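Putative ATP-grasp superfamily protein (Archaeoglobus fulgidus, PDB 3DF7) is of unknown function but belongs to the ATP-grasp superfamily and so probably binds ATP, perhaps together with a metal ion. Local coordinates at residues S30-F35 and F53-D58. Sequence-based numbering, arbitrary orientation.
Sequences SAFDGF and FTLPVD
Phe32 reaches out from the last turn of helix 18-35 and lays its ring against three consecutive residues of the loop segment 53-58, Phe53, Thr54 and Leu55. Its chi1 of -177° sets CG anti to the backbone N, which carries the ring away from the helix and over to the loop. Phe53 meets it in a T-shaped (edge-to-face) stack: the edge of Phe53 is turned to one face of Phe32, the centroids lie 5.7 Å apart and the planes are inclined at 66°. Phe53 CD2 sits over that face, displaced toward the rim, 4.3 Å from Phe32 CG. The closer of the two apolar contacts is farther out on the ring, where Leu55 slides past in the opposite direction and its CD1 comes obliquely to within 3.8 Å of Phe32 CE1. These pieces belong to the N-terminal part of the chain, in which strands 3-8, 40-42, 72-76 and 96-97 form a parallel sheet; helix 18-35 comes after the first of them, beyond the short helix 9-12, and Phe32 also touches Leu6 on that strand, while Phe53 makes a second edge-to-face pair with Phe28, one turn back along the helix. An alanine in place of Phe32 would probably leave the edge of Phe53 without the face it points at and take from Leu55 CD1 the ring atom it packs on, opening a gap between the loop and the last turn of the helix. Toward solvent the contact thins to a single touch by Thr54, an exposed residue at the centre of an inverse gamma turn. There the threonine side chain crosses the phenylalanine at about a right angle, and its OG1 lies near the ring plane at the edge, 3.5 Å from Phe32 CZ. Past Leu55 the loop leaves the helix, and Pro56 and Asp58 form backbone hydrogen bonds with Val45.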
loop_
_atom_site.group_PDB
_atom_site.type_symbol
_atom_site.label_atom_id
_atom_site.label_comp_id
_atom_site.label_asym_id
_atom_site.label_seq_id
_atom_site.Cartn_x
_atom_site.Cartn_y
_atom_site.Cartn_z
ATOM N N SER A 30 -6.488 2.999 -10.669
ATOM C CA SER A 30 -6.053 4.314 -10.219
ATOM C C SER A 30 -4.650 4.650 -10.725
ATOM O O SER A 30 -4.393 5.775 -11.153
ATOM C CB SER A 30 -6.091 4.383 -8.687
ATOM O OG SER A 30 -5.599 5.629 -8.229
ATOM N N ALA A 31 -3.748 3.672 -10.676
ATOM C CA ALA A 31 -2.374 3.868 -11.137
ATOM C C ALA A 31 -2.338 4.029 -12.657
ATOM O O ALA A 31 -1.585 4.846 -13.188
ATOM C CB ALA A 31 -1.500 2.682 -10.716
ATOM N N PHE A 32 -3.153 3.242 -13.352
ATOM C CA PHE A 32 -3.220 3.306 -14.807
ATOM C C PHE A 32 -3.679 4.703 -15.252
ATOM O O PHE A 32 -3.049 5.336 -16.104
ATOM C CB PHE A 32 -4.207 2.255 -15.327
ATOM C CG PHE A 32 -4.300 2.197 -16.824
ATOM C CD1 PHE A 32 -3.393 1.446 -17.561
ATOM C CD2 PHE A 32 -5.286 2.910 -17.501
ATOM C CE1 PHE A 32 -3.459 1.404 -18.954
ATOM C CE2 PHE A 32 -5.363 2.876 -18.896
ATOM C CZ PHE A 32 -4.445 2.119 -19.622
ATOM N N ASP A 33 -4.773 5.180 -14.664
ATOM C CA ASP A 33 -5.324 6.489 -15.019
ATOM C C ASP A 33 -4.426 7.653 -14.618
ATOM O O ASP A 33 -4.487 8.730 -15.215
ATOM C CB ASP A 33 -6.712 6.672 -14.400
ATOM C CG ASP A 33 -7.741 5.719 -14.985
ATOM O OD1 ASP A 33 -7.584 5.319 -16.158
ATOM O OD2 ASP A 33 -8.714 5.384 -14.276
ATOM N N GLY A 34 -3.586 7.433 -13.617
ATOM C CA GLY A 34 -2.691 8.481 -13.175
ATOM C C GLY A 34 -1.398 8.530 -13.971
ATOM O O GLY A 34 -1.074 9.551 -14.577
ATOM N N PHE A 35 -0.659 7.426 -13.987
ATOM C CA PHE A 35 0.614 7.394 -14.698
ATOM C C PHE A 35 0.535 7.514 -16.217
ATOM O O PHE A 35 1.515 7.901 -16.847
ATOM C CB PHE A 35 1.405 6.134 -14.332
ATOM C CG PHE A 35 1.930 6.137 -12.925
ATOM C CD1 PHE A 35 1.197 5.562 -11.892
ATOM C CD2 PHE A 35 3.146 6.752 -12.626
ATOM C CE1 PHE A 35 1.664 5.601 -10.578
ATOM C CE2 PHE A 35 3.623 6.797 -11.316
ATOM C CZ PHE A 35 2.881 6.222 -10.290
ATOM N N PHE A 53 -9.478 -2.427 -19.517
ATOM C CA PHE A 53 -8.282 -1.678 -19.870
ATOM C C PHE A 53 -7.827 -1.801 -21.312
ATOM O O PHE A 53 -8.025 -2.829 -21.958
ATOM C CB PHE A 53 -7.135 -2.094 -18.950
ATOM C CG PHE A 53 -7.465 -1.990 -17.488
ATOM C CD1 PHE A 53 -7.884 -3.110 -16.773
ATOM C CD2 PHE A 53 -7.369 -0.769 -16.828
ATOM C CE1 PHE A 53 -8.201 -3.013 -15.418
ATOM C CE2 PHE A 53 -7.686 -0.662 -15.472
ATOM C CZ PHE A 53 -8.102 -1.789 -14.768
ATOM N N THR A 54 -7.206 -0.734 -21.808
ATOM C CA THR A 54 -6.689 -0.711 -23.163
ATOM C C THR A 54 -5.289 -1.324 -23.186
ATOM O O THR A 54 -4.317 -0.685 -23.578
ATOM C CB THR A 54 -6.650 0.724 -23.710
ATOM O OG1 THR A 54 -6.067 1.594 -22.735
ATOM C CG2 THR A 54 -8.071 1.204 -24.032
ATOM N N LEU A 55 -5.209 -2.570 -22.727
ATOM C CA LEU A 55 -3.961 -3.323 -22.697
ATOM C C LEU A 55 -4.264 -4.742 -23.163
ATOM O O LEU A 55 -5.408 -5.199 -23.087
ATOM C CB LEU A 55 -3.395 -3.368 -21.278
ATOM C CG LEU A 55 -2.830 -2.068 -20.699
ATOM C CD1 LEU A 55 -2.554 -2.237 -19.209
ATOM C CD2 LEU A 55 -1.559 -1.699 -21.446
ATOM N N PRO A 56 -3.248 -5.457 -23.662
ATOM C CA PRO A 56 -3.501 -6.825 -24.115
ATOM C C PRO A 56 -3.638 -7.769 -22.928
ATOM O O PRO A 56 -3.252 -7.432 -21.803
ATOM C CB PRO A 56 -2.269 -7.137 -24.955
ATOM C CG PRO A 56 -1.189 -6.400 -24.221
ATOM C CD PRO A 56 -1.852 -5.063 -23.928
ATOM N N VAL A 57 -4.203 -8.941 -23.189
ATOM C CA VAL A 57 -4.377 -9.968 -22.174
ATOM C C VAL A 57 -3.154 -10.874 -22.270
ATOM O O VAL A 57 -2.736 -11.237 -23.370
ATOM C CB VAL A 57 -5.650 -10.813 -22.445
ATOM C CG1 VAL A 57 -5.731 -11.982 -21.473
ATOM C CG2 VAL A 57 -6.885 -9.943 -22.323
ATOM N N ASP A 58 -2.565 -11.228 -21.133
ATOM C CA ASP A 58 -1.401 -12.104 -21.151
ATOM C C ASP A 58 -1.182 -12.690 -19.762
ATOM O O ASP A 58 -1.832 -12.287 -18.795
ATOM C CB ASP A 58 -0.150 -11.328 -21.579
ATOM C CG ASP A 58 0.896 -12.212 -22.247
ATOM O OD1 ASP A 58 0.864 -13.443 -22.046
ATOM O OD2 ASP A 58 1.759 -11.668 -22.970
#